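Local coordinates for alpha-L-rhamnosidase (Aspergillus terreus, PDB 6GSZ), which probably hydrolyses terminal non-reducing alpha-L-rhamnose residues from alpha-L-rhamnosides and binds calcium, at residues L503-Y507 / S508-V512; T522-S525 / I526-D529; E550-G553 / G554-W558. One frame throughout, in Å; residues are numbered along the deposited sequence.

Interaction 1 (L503-Y507 / S508-V512). With NAG (2-acetamido-2-deoxy-beta-D-glucopyranose), chain B.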
ATOM      1  N   LEU A 503       6.197  20.632   4.397  1.00 11.73           N
ATOM      2  CA  LEU A 503       7.141  21.732   4.616  1.00 12.36           C
ATOM      3  C   LEU A 503       6.897  22.882   3.621  1.00 14.45           C
ATOM      4  O   LEU A 503       7.360  23.996   3.902  1.00 18.66           O
ATOM      5  CB  LEU A 503       8.575  21.222   4.538  1.00 13.09           C
ATOM      6  CG  LEU A 503       9.001  20.444   5.786  1.00 14.56           C
ATOM      7  CD1 LEU A 503      10.276  19.648   5.504  1.00 17.37           C
ATOM      8  CD2 LEU A 503       9.154  21.372   7.001  1.00 16.06           C
ATOM      9  N   ASN A 504       6.222  22.623   2.505  1.00 13.41           N
ATOM     10  CA  ASN A 504       5.830  23.707   1.598  1.00 14.62           C
ATOM     11  C   ASN A 504       4.358  24.078   1.706  1.00 14.62           C
ATOM     12  O   ASN A 504       3.808  24.738   0.820  1.00 18.23           O
ATOM     13  CB  ASN A 504       6.147  23.345   0.159  1.00 15.90           C
ATOM     14  CG  ASN A 504       6.138  24.560  -0.747  1.00 18.49           C
ATOM     15  OD1 ASN A 504       6.589  25.652  -0.349  1.00 18.48           O
ATOM     16  ND2 ASN A 504       5.611  24.370  -1.941  1.00 17.62           N
ATOM     17  N   HIS A 505       3.723  23.753   2.823  1.00 13.77           N
ATOM     18  CA  HIS A 505       2.300  23.990   3.067  1.00 13.64           C
ATOM     19  C   HIS A 505       2.071  24.542   4.482  1.00 14.79           C
ATOM     20  O   HIS A 505       1.052  24.243   5.118  1.00 14.93           O
ATOM     21  CB  HIS A 505       1.559  22.665   2.815  1.00 14.44           C
ATOM     22  CG  HIS A 505       0.122  22.756   2.494  1.00 17.95           C
ATOM     23  ND1 HIS A 505      -0.889  22.509   3.397  1.00 24.45           N
ATOM     24  CD2 HIS A 505      -0.485  22.897   1.304  1.00 22.63           C
ATOM     25  CE1 HIS A 505      -2.059  22.639   2.790  1.00 23.53           C
ATOM     26  NE2 HIS A 505      -1.839  22.852   1.518  1.00 26.10           N
ATOM     27  N   SER A 506       3.030  25.344   4.955  1.00 15.35           N
ATOM     28  CA  SER A 506       2.922  26.049   6.252  1.00 18.33           C
ATOM     29  C   SER A 506       2.610  25.075   7.399  1.00 16.24           C
ATOM     30  O   SER A 506       1.779  25.363   8.292  1.00 18.61           O
ATOM     31  CB  SER A 506       1.895  27.152   6.149  1.00 23.36           C
ATOM     32  OG  SER A 506       2.283  28.094   5.141  1.00 30.40           O
ATOM     33  N   TYR A 507       3.243  23.891   7.321  1.00 13.59           N
ATOM     34  CA  TYR A 507       3.259  22.852   8.372  1.00 13.02           C
ATOM     35  C   TYR A 507       1.947  22.083   8.435  1.00 12.04           C
ATOM     36  O   TYR A 507       1.794  21.175   9.252  1.00 12.95           O
ATOM     37  CB  TYR A 507       3.665  23.395   9.731  1.00 14.31           C
ATOM     38  CG  TYR A 507       4.996  24.085   9.696  1.00 16.99           C
ATOM     39  CD1 TYR A 507       6.174  23.358   9.525  1.00 16.99           C
ATOM     40  CD2 TYR A 507       5.088  25.464   9.795  1.00 18.63           C
ATOM     41  CE1 TYR A 507       7.407  23.982   9.489  1.00 19.04           C
ATOM     42  CE2 TYR A 507       6.324  26.095   9.767  1.00 20.43           C
ATOM     43  CZ  TYR A 507       7.480  25.355   9.609  1.00 21.07           C
ATOM     44  OH  TYR A 507       8.696  25.991   9.593  1.00 25.55           O
ATOM     45  N   SER A 508       1.006  22.393   7.549  1.00 13.90           N
ATOM     46  CA  SER A 508      -0.203  21.641   7.347  1.00 13.95           C
ATOM     47  C   SER A 508       0.049  20.554   6.292  1.00 13.88           C
ATOM     48  O   SER A 508       0.868  20.680   5.411  1.00 17.24           O
ATOM     49  CB  SER A 508      -1.317  22.593   6.904  1.00 16.91           C
ATOM     50  OG  SER A 508      -2.537  21.899   6.851  1.00 20.68           O
ATOM     51  N   LEU A 509      -0.696  19.466   6.359  1.00 14.66           N
ATOM     52  CA  LEU A 509      -0.591  18.381   5.402  1.00 13.16           C
ATOM     53  C   LEU A 509      -1.622  18.582   4.295  1.00 13.71           C
ATOM     54  O   LEU A 509      -2.809  18.735   4.556  1.00 13.90           O
ATOM     55  CB  LEU A 509      -0.811  17.051   6.123  1.00 14.31           C
ATOM     56  CG  LEU A 509      -0.515  15.807   5.315  1.00 13.85           C
ATOM     57  CD1 LEU A 509       0.978  15.696   4.999  1.00 15.06           C
ATOM     58  CD2 LEU A 509      -1.029  14.579   6.059  1.00 14.01           C
ATOM     59  N   PRO A 510      -1.205  18.603   3.013  1.00 12.26           N
ATOM     60  CA  PRO A 510      -2.178  18.590   1.921  1.00 11.74           C
ATOM     61  C   PRO A 510      -3.102  17.382   2.039  1.00 11.62           C
ATOM     62  O   PRO A 510      -2.746  16.376   2.626  1.00 11.66           O
ATOM     63  CB  PRO A 510      -1.336  18.537   0.662  1.00 11.83           C
ATOM     64  CG  PRO A 510      -0.036  19.139   1.084  1.00 12.37           C
ATOM     65  CD  PRO A 510       0.177  18.664   2.513  1.00 12.82           C
ATOM     66  N   TYR A 511      -4.292  17.487   1.482  1.00 10.72           N
ATOM     67  CA  TYR A 511      -5.268  16.407   1.560  1.00 10.15           C
ATOM     68  C   TYR A 511      -4.790  15.113   0.918  1.00 10.33           C
ATOM     69  O   TYR A 511      -5.110  14.029   1.382  1.00 10.91           O
ATOM     70  CB  TYR A 511      -6.629  16.831   1.002  1.00 10.73           C
ATOM     71  CG  TYR A 511      -7.236  18.020   1.709  1.00 11.12           C
ATOM     72  CD1 TYR A 511      -6.915  18.369   3.018  1.00 11.68           C
ATOM     73  CD2 TYR A 511      -8.234  18.738   1.068  1.00 13.34           C
ATOM     74  CE1 TYR A 511      -7.467  19.502   3.593  1.00 13.33           C
ATOM     75  CE2 TYR A 511      -8.812  19.846   1.647  1.00 15.57           C
ATOM     76  CZ  TYR A 511      -8.433  20.232   2.916  1.00 13.45           C
ATOM     77  OH  TYR A 511      -8.986  21.344   3.490  1.00 15.04           O
ATOM     78  N   VAL A 512      -4.104  15.245  -0.222  1.00 10.33           N
ATOM     79  CA  VAL A 512      -3.557  14.088  -0.914  1.00 10.48           C
ATOM     80  C   VAL A 512      -2.053  14.234  -1.099  1.00  9.63           C
ATOM     81  O   VAL A 512      -1.544  15.343  -1.214  1.00 10.63           O
ATOM     82  CB  VAL A 512      -4.220  13.817  -2.277  1.00 10.41           C
ATOM     83  CG1 VAL A 512      -5.731  13.766  -2.126  1.00 11.32           C
ATOM     84  CG2 VAL A 512      -3.853  14.820  -3.372  1.00 11.89           C
TER
HETATM   85  C1  NAG B   1       5.540  25.449  -2.915  1.00 19.14           C
HETATM   86  C2  NAG B   1       5.860  24.912  -4.320  1.00 17.64           C
HETATM   87  C3  NAG B   1       5.634  25.980  -5.362  1.00 22.59           C
HETATM   88  C4  NAG B   1       4.238  26.550  -5.286  1.00 23.33           C
HETATM   89  C5  NAG B   1       3.994  27.034  -3.856  1.00 21.96           C
HETATM   90  C6  NAG B   1       2.547  27.473  -3.688  1.00 26.90           C
HETATM   91  C7  NAG B   1       7.521  23.170  -4.830  1.00 18.93           C
HETATM   92  C8  NAG B   1       8.994  22.844  -4.824  1.00 20.47           C
HETATM   93  N2  NAG B   1       7.207  24.425  -4.414  1.00 18.36           N
HETATM   94  O3  NAG B   1       5.848  25.411  -6.647  1.00 23.93           O
HETATM   95  O4  NAG B   1       4.198  27.640  -6.201  1.00 27.76           O
HETATM   96  O5  NAG B   1       4.197  25.921  -2.966  1.00 21.30           O
HETATM   97  O6  NAG B   1       1.637  26.434  -4.179  1.00 31.21           O
HETATM   98  O7  NAG B   1       6.655  22.347  -5.165  1.00 20.79           O

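Interaction 2 (T522-S525 / I526-D529). With BGC (beta-D-glucopyranose), chain C.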
ATOM      1  N   THR A 522      -7.097  24.109   3.493  1.00 14.88           N
ATOM      2  CA  THR A 522      -6.929  24.461   4.896  1.00 14.94           C
ATOM      3  C   THR A 522      -6.766  23.211   5.755  1.00 13.33           C
ATOM      4  O   THR A 522      -7.188  22.123   5.370  1.00 15.02           O
ATOM      5  CB  THR A 522      -8.083  25.362   5.360  1.00 15.20           C
ATOM      6  OG1 THR A 522      -9.336  24.722   5.157  1.00 16.32           O
ATOM      7  CG2 THR A 522      -8.046  26.689   4.626  1.00 16.74           C
ATOM      8  N   PRO A 523      -6.112  23.319   6.935  1.00 14.41           N
ATOM      9  CA  PRO A 523      -5.808  22.128   7.744  1.00 13.41           C
ATOM     10  C   PRO A 523      -7.074  21.417   8.247  1.00 10.75           C
ATOM     11  O   PRO A 523      -8.017  22.064   8.711  1.00 12.43           O
ATOM     12  CB  PRO A 523      -5.037  22.715   8.931  1.00 14.82           C
ATOM     13  CG  PRO A 523      -4.505  24.052   8.430  1.00 17.32           C
ATOM     14  CD  PRO A 523      -5.566  24.559   7.501  1.00 16.12           C
ATOM     15  N   THR A 524      -7.070  20.072   8.194  1.00 10.88           N
ATOM     16  CA  THR A 524      -8.232  19.278   8.640  1.00 12.09           C
ATOM     17  C   THR A 524      -7.783  18.183   9.620  1.00 12.58           C
ATOM     18  O   THR A 524      -6.697  17.612   9.516  1.00 11.45           O
ATOM     19  CB  THR A 524      -8.978  18.637   7.465  1.00 11.89           C
ATOM     20  OG1 THR A 524      -8.132  17.750   6.711  1.00 12.43           O
ATOM     21  CG2 THR A 524      -9.558  19.707   6.574  1.00 12.18           C
ATOM     22  N   SER A 525      -8.711  17.844  10.514  1.00 10.93           N
ATOM     23  CA  SER A 525      -8.547  16.700  11.415  1.00 11.00           C
ATOM     24  C   SER A 525      -8.689  15.410  10.609  1.00 10.65           C
ATOM     25  O   SER A 525      -9.292  15.425   9.528  1.00 11.06           O
ATOM     26  CB  SER A 525      -9.581  16.731  12.502  1.00 12.25           C
ATOM     27  OG  SER A 525     -10.861  16.451  11.982  1.00 12.99           O
ATOM     28  N   ILE A 526      -8.068  14.337  11.098  1.00 10.92           N
ATOM     29  CA  ILE A 526      -8.111  12.950  10.573  1.00 10.94           C
ATOM     30  C   ILE A 526      -7.215  12.828   9.331  1.00 10.56           C
ATOM     31  O   ILE A 526      -6.328  12.014   9.318  1.00 12.13           O
ATOM     32  CB  ILE A 526      -9.536  12.416  10.332  1.00 11.23           C
ATOM     33  CG1 ILE A 526     -10.442  12.654  11.553  1.00 11.97           C
ATOM     34  CG2 ILE A 526      -9.471  10.940   9.951  1.00 13.22           C
ATOM     35  CD1 ILE A 526     -11.882  12.357  11.287  1.00 14.84           C
ATOM     36  N   TRP A 527      -7.545  13.605   8.296  1.00 10.51           N
ATOM     37  CA  TRP A 527      -6.744  13.748   7.072  1.00 10.71           C
ATOM     38  C   TRP A 527      -5.393  14.360   7.453  1.00 10.17           C
ATOM     39  O   TRP A 527      -4.387  13.670   7.324  1.00 10.24           O
ATOM     40  CB  TRP A 527      -7.549  14.583   6.063  1.00 10.96           C
ATOM     41  CG  TRP A 527      -8.540  13.754   5.300  1.00 11.09           C
ATOM     42  CD1 TRP A 527      -8.435  13.364   3.996  1.00 12.68           C
ATOM     43  CD2 TRP A 527      -9.785  13.186   5.763  1.00 11.96           C
ATOM     44  NE1 TRP A 527      -9.498  12.588   3.640  1.00 13.74           N
ATOM     45  CE2 TRP A 527     -10.336  12.441   4.709  1.00 12.69           C
ATOM     46  CE3 TRP A 527     -10.486  13.210   6.977  1.00 13.13           C
ATOM     47  CZ2 TRP A 527     -11.543  11.750   4.809  1.00 13.89           C
ATOM     48  CZ3 TRP A 527     -11.674  12.511   7.082  1.00 14.35           C
ATOM     49  CH2 TRP A 527     -12.206  11.795   6.014  1.00 13.79           C
ATOM     50  N   GLY A 528      -5.362  15.550   8.048  1.00 10.27           N
ATOM     51  CA  GLY A 528      -4.095  16.109   8.413  1.00 11.17           C
ATOM     52  C   GLY A 528      -3.386  15.293   9.492  1.00  9.73           C
ATOM     53  O   GLY A 528      -2.155  15.219   9.531  1.00 10.77           O
ATOM     54  N   ASP A 529      -4.194  14.706  10.387  1.00 10.02           N
ATOM     55  CA  ASP A 529      -3.671  13.890  11.476  1.00  9.71           C
ATOM     56  C   ASP A 529      -2.942  12.642  10.970  1.00  9.99           C
ATOM     57  O   ASP A 529      -2.267  11.994  11.770  1.00 10.37           O
ATOM     58  CB  ASP A 529      -4.750  13.513  12.479  1.00 10.24           C
ATOM     59  CG  ASP A 529      -5.232  14.717  13.287  1.00 10.78           C
ATOM     60  OD1 ASP A 529      -4.355  15.369  13.938  1.00 11.78           O
ATOM     61  OD2 ASP A 529      -6.466  14.937  13.272  1.00 11.65           O
TER
HETATM   62  C2  BGC C 968     -11.560   9.841  -0.285  0.70 21.40           C
HETATM   63  C3  BGC C 968     -11.910  10.730   0.875  0.70 25.42           C
HETATM   64  C4  BGC C 968     -12.142  12.195   0.580  0.70 26.12           C
HETATM   65  C5  BGC C 968     -13.066  12.203  -0.540  0.70 22.33           C
HETATM   66  C6  BGC C 968     -13.344  13.670  -0.807  0.70 25.89           C
HETATM   67  C1  BGC C 968     -12.518  10.098  -1.436  0.70 26.18           C
HETATM   68  O1  BGC C 968     -12.251   9.160  -2.459  0.70 14.80           O
HETATM   69  O2  BGC C 968     -11.927   8.510  -0.011  0.70 29.23           O
HETATM   70  O3  BGC C 968     -10.843  10.778   1.661  0.70 14.73           O
HETATM   71  O4  BGC C 968     -12.621  13.023   1.665  0.70 25.27           O
HETATM   72  O5  BGC C 968     -12.616  11.491  -1.737  0.70 37.28           O
HETATM   73  O6  BGC C 968     -14.136  13.763  -1.995  0.70 26.27           O

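Interaction 3 (E550-G553 / G554-W558). With NAG (2-acetamido-2-deoxy-beta-D-glucopyranose), chain D.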
ATOM      1  N   GLU A 550      12.699   9.721  11.898  1.00 11.11           N
ATOM      2  CA  GLU A 550      12.604  10.534  10.657  1.00 11.44           C
ATOM      3  C   GLU A 550      11.200  11.107  10.475  1.00 11.38           C
ATOM      4  O   GLU A 550      11.054  12.174   9.839  1.00 12.53           O
ATOM      5  CB  GLU A 550      13.134   9.730   9.479  1.00 14.69           C
ATOM      6  CG  GLU A 550      12.182   8.818   8.790  1.00 16.75           C
ATOM      7  CD  GLU A 550      12.834   7.782   7.880  1.00 18.71           C
ATOM      8  OE1 GLU A 550      14.030   7.435   8.147  1.00 19.42           O
ATOM      9  OE2 GLU A 550      12.132   7.288   6.960  1.00 14.46           O
ATOM     10  N   GLN A 551      10.186  10.426  11.011  1.00  9.39           N
ATOM     11  CA  GLN A 551       8.784  10.834  10.887  1.00 10.26           C
ATOM     12  C   GLN A 551       8.350  11.810  12.000  1.00 10.44           C
ATOM     13  O   GLN A 551       7.236  12.351  11.965  1.00 11.69           O
ATOM     14  CB  GLN A 551       7.898   9.598  10.789  1.00 10.24           C
ATOM     15  CG  GLN A 551       8.137   8.859   9.482  1.00  9.78           C
ATOM     16  CD  GLN A 551       7.662   7.427   9.448  1.00 11.27           C
ATOM     17  OE1 GLN A 551       6.934   6.973  10.335  1.00 12.12           O
ATOM     18  NE2 GLN A 551       8.048   6.696   8.407  1.00 11.23           N
ATOM     19  N   TYR A 552       9.213  12.005  12.999  1.00 11.32           N
ATOM     20  CA  TYR A 552       8.867  12.813  14.130  1.00 10.80           C
ATOM     21  C   TYR A 552       8.611  14.272  13.787  1.00  9.70           C
ATOM     22  O   TYR A 552       7.605  14.850  14.265  1.00 12.13           O
ATOM     23  CB  TYR A 552       9.937  12.729  15.221  1.00 11.67           C
ATOM     24  CG  TYR A 552       9.554  13.438  16.490  1.00 11.95           C
ATOM     25  CD1 TYR A 552       8.592  12.909  17.331  1.00 13.03           C
ATOM     26  CD2 TYR A 552      10.115  14.651  16.841  1.00 13.23           C
ATOM     27  CE1 TYR A 552       8.268  13.512  18.532  1.00 13.22           C
ATOM     28  CE2 TYR A 552       9.781  15.288  18.035  1.00 15.06           C
ATOM     29  CZ  TYR A 552       8.832  14.731  18.868  1.00 13.89           C
ATOM     30  OH  TYR A 552       8.508  15.329  20.062  1.00 13.99           O
ATOM     31  N   GLY A 553       9.472  14.841  12.932  1.00 12.04           N
ATOM     32  CA  GLY A 553       9.329  16.274  12.661  1.00 11.84           C
ATOM     33  C   GLY A 553       7.994  16.616  12.010  1.00 11.15           C
ATOM     34  O   GLY A 553       7.341  17.606  12.363  1.00 12.29           O
ATOM     35  N   GLY A 554       7.517  15.738  11.131  1.00 10.33           N
ATOM     36  CA  GLY A 554       6.205  15.953  10.529  1.00 10.98           C
ATOM     37  C   GLY A 554       5.090  15.975  11.559  1.00 10.54           C
ATOM     38  O   GLY A 554       4.181  16.823  11.545  1.00 11.35           O
ATOM     39  N   ALA A 555       5.122  14.977  12.457  1.00 10.69           N
ATOM     40  CA  ALA A 555       4.114  14.864  13.508  1.00 10.59           C
ATOM     41  C   ALA A 555       4.133  16.078  14.452  1.00 10.07           C
ATOM     42  O   ALA A 555       3.095  16.659  14.733  1.00 11.60           O
ATOM     43  CB  ALA A 555       4.334  13.550  14.258  1.00 11.68           C
ATOM     44  N   LYS A 556       5.321  16.449  14.898  1.00 10.43           N
ATOM     45  CA  LYS A 556       5.457  17.549  15.820  1.00 11.29           C
ATOM     46  C   LYS A 556       5.068  18.890  15.176  1.00 11.36           C
ATOM     47  O   LYS A 556       4.345  19.695  15.766  1.00 12.74           O
ATOM     48  CB  LYS A 556       6.877  17.603  16.381  1.00 12.97           C
ATOM     49  CG  LYS A 556       7.154  18.806  17.274  1.00 15.07           C
ATOM     50  CD  LYS A 556       8.413  18.642  18.094  1.00 15.53           C
ATOM     51  CE  LYS A 556       8.902  19.907  18.781  1.00 18.05           C
ATOM     52  NZ  LYS A 556       7.923  20.639  19.617  1.00 17.07           N
ATOM     53  N   ASP A 557       5.482  19.122  13.931  1.00 11.36           N
ATOM     54  CA  ASP A 557       5.170  20.393  13.284  1.00 12.17           C
ATOM     55  C   ASP A 557       3.665  20.499  13.016  1.00 11.03           C
ATOM     56  O   ASP A 557       3.113  21.599  13.085  1.00 12.12           O
ATOM     57  CB  ASP A 557       5.925  20.559  11.970  1.00 12.12           C
ATOM     58  CG  ASP A 557       7.386  20.940  12.112  1.00 13.74           C
ATOM     59  OD1 ASP A 557       7.803  21.346  13.226  1.00 18.00           O
ATOM     60  OD2 ASP A 557       8.127  20.845  11.089  1.00 14.89           O
ATOM     61  N   TRP A 558       2.996  19.376  12.729  1.00 11.33           N
ATOM     62  CA  TRP A 558       1.566  19.389  12.540  1.00 10.74           C
ATOM     63  C   TRP A 558       0.845  19.894  13.803  1.00 11.56           C
ATOM     64  O   TRP A 558      -0.026  20.779  13.743  1.00 12.18           O
ATOM     65  CB  TRP A 558       1.073  18.012  12.139  1.00 11.11           C
ATOM     66  CG  TRP A 558      -0.403  17.830  12.186  1.00 10.05           C
ATOM     67  CD1 TRP A 558      -1.087  17.024  13.033  1.00 11.43           C
ATOM     68  CD2 TRP A 558      -1.406  18.461  11.372  1.00 11.37           C
ATOM     69  NE1 TRP A 558      -2.432  17.087  12.816  1.00 10.66           N
ATOM     70  CE2 TRP A 558      -2.661  17.961  11.777  1.00 10.92           C
ATOM     71  CE3 TRP A 558      -1.384  19.384  10.311  1.00 12.12           C
ATOM     72  CZ2 TRP A 558      -3.869  18.359  11.217  1.00 11.65           C
ATOM     73  CZ3 TRP A 558      -2.583  19.781   9.768  1.00 13.08           C
ATOM     74  CH2 TRP A 558      -3.806  19.246  10.168  1.00 12.86           C
TER
HETATM   75  C1  NAG D   1       4.524  22.232  23.387  1.00 17.06           C
HETATM   76  C2  NAG D   1       5.777  22.560  22.512  1.00 16.05           C
HETATM   77  C3  NAG D   1       5.594  23.920  21.837  1.00 16.06           C
HETATM   78  C4  NAG D   1       4.232  23.971  21.118  1.00 16.10           C
HETATM   79  C5  NAG D   1       3.092  23.459  21.964  1.00 14.34           C
HETATM   80  C6  NAG D   1       1.793  23.271  21.179  1.00 15.03           C
HETATM   81  C7  NAG D   1       7.802  21.496  23.285  1.00 20.34           C
HETATM   82  C8  NAG D   1       9.037  21.568  24.118  1.00 23.27           C
HETATM   83  N2  NAG D   1       7.009  22.561  23.262  1.00 18.79           N
HETATM   84  O3  NAG D   1       6.673  24.158  20.925  1.00 18.42           O
HETATM   85  O4  NAG D   1       3.862  25.330  20.812  1.00 16.07           O
HETATM   86  O5  NAG D   1       3.394  22.187  22.599  1.00 15.25           O
HETATM   87  O6  NAG D   1       1.818  22.072  20.373  1.00 14.69           O
HETATM   88  O7  NAG D   1       7.506  20.435  22.691  1.00 18.75           O
HETATM   89  O   HOH W   1       8.841  13.882   9.266  1.00 13.68           O

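Interaction 1 (L503-Y507 / S508-V512)
Over one face of the H505 imidazole sits P510 CG, 3.9 Å from the centroid of the H505 ring and 16° off its normal, a CH-pi contact displaced toward the CG-CD2 bond. At the edge, in the plane of the imidazole, lies S508 CB, 3.5 Å from H505 ND1. The carbonyl of S508 approaches obliquely, and H505 ND1 gives S508 O a weak, bent hydrogen bond of 3.2 Å. With CG anti to the backbone N (chi1 -157°), the imidazole of H505 is swung over the chain that follows it. That chain folds back through a type I' beta turn from H505 to S508, in the loop between helices 488-503 and 530-542; the turn is closed by S508 N bonding to H505 O at 3.1 Å. S506, inside the turn, offers its backbone O to a calcium ion that K561 O also binds, which ties the turn to the end of helix 545-562. Just before the turn, N504 ND2 is joined covalently to C1 of an N-acetylglucosamine at 1.5 Å, an N-glycosidic link, and Q179 NE2 hydrogen-bonds the same sugar.

Interaction 2 (T522-S525 / I526-D529)
A classic gamma turn centred on I526, with a weak bond from W527 N to S525 O, swings the chain from extended T522-S525 into the three residues of helical backbone, W527-G528-D529, that lead to helix 530-542, and this bend places W527 in the glucose pocket. G528 N reaches back to T524 O at 2.9 Å. T524 OG1 rests 3.3 Å from W527 CB, the two side chains crossing at a slant. S525 O also lies at the edge of the indole, 3.6 Å from W527 CE3. D529 turns back over the bend: its CG, anti to its own carbonyl carbon (chi1 -69°), carries OD2 to within 2.8 Å of I526 N in a nearly straight bond of 173°, and to 3.3 Å from S525 CA. The other oxygen, D529 OD1, is hydrogen-bonded to S609 OG and W558 NE1, so both oxygens of the buried carboxylate are engaged. Beyond the bend, W527 NE1 donates to O3 of the bound glucose at 3.0 Å, in the plane of the indole. W470 and W578 meet the W527 ring, and D460, D473 and H761 hydrogen-bond the same sugar, a combination of aromatic rings and polar groups typical of a carbohydrate-binding pocket.

Interaction 3 (E550-G553 / G554-W558)
Y552 has K556 CB, one helical turn further on, over one face of its phenol ring. K556 CB stands 4.0 Å above the ring plane, displaced toward the rim, while the methylene CD passes beside the rim, 3.6 Å from Y552 CE2. Both side chains have CG anti to the backbone N (chi1 -174° for Y552, 175° for K556). K556 then runs extended until a bend at chi4 (53°) turns its NZ to O7 of an N-acetylglucosamine, at 3.1 Å. The same ammonium forms a salt bridge with D560 and a hydrogen bond with Y629, while Y552 OH is bonded to S617. Underneath, in helix 545-562, A555 N to Q551 O is weak at 3.4 Å, and the i to i+4 bonds resume at full strength with K556 N to Y552 O and D557 N to G553 O, both 2.9 Å. One step before the weak bond a water takes the place of the direct one, donating to E550 O and accepting from G554 N, 2.9 Å from each. D557 packs its CG 3.3 Å from G553 O and sends OD2 to R499 in a salt bridge. Paired with D560, the K556 ammonium probably stays charged, and it reaches the glycan through an acetamide oxygen.

The three contacts follow one another along the chain within the six-hairpin glycosidase domain: interactions 1 and 2 lie in the loop between helices 488-503 and 530-542, interaction 3 on helix 545-562. Their centres are about 10 Å (1 and 2), 12 Å (1 and 3) and 14 Å (2 and 3) apart, and every pair touches. W558 is the shared piece: its indole packs on S508 of interaction 1 and on P523 and T524 of interaction 2. Y511 OH probably bonds T522 O between the first two. One compact cluster thus connects the glucose pocket, reached through interaction 2, with the calcium site and glycan-bearing surface.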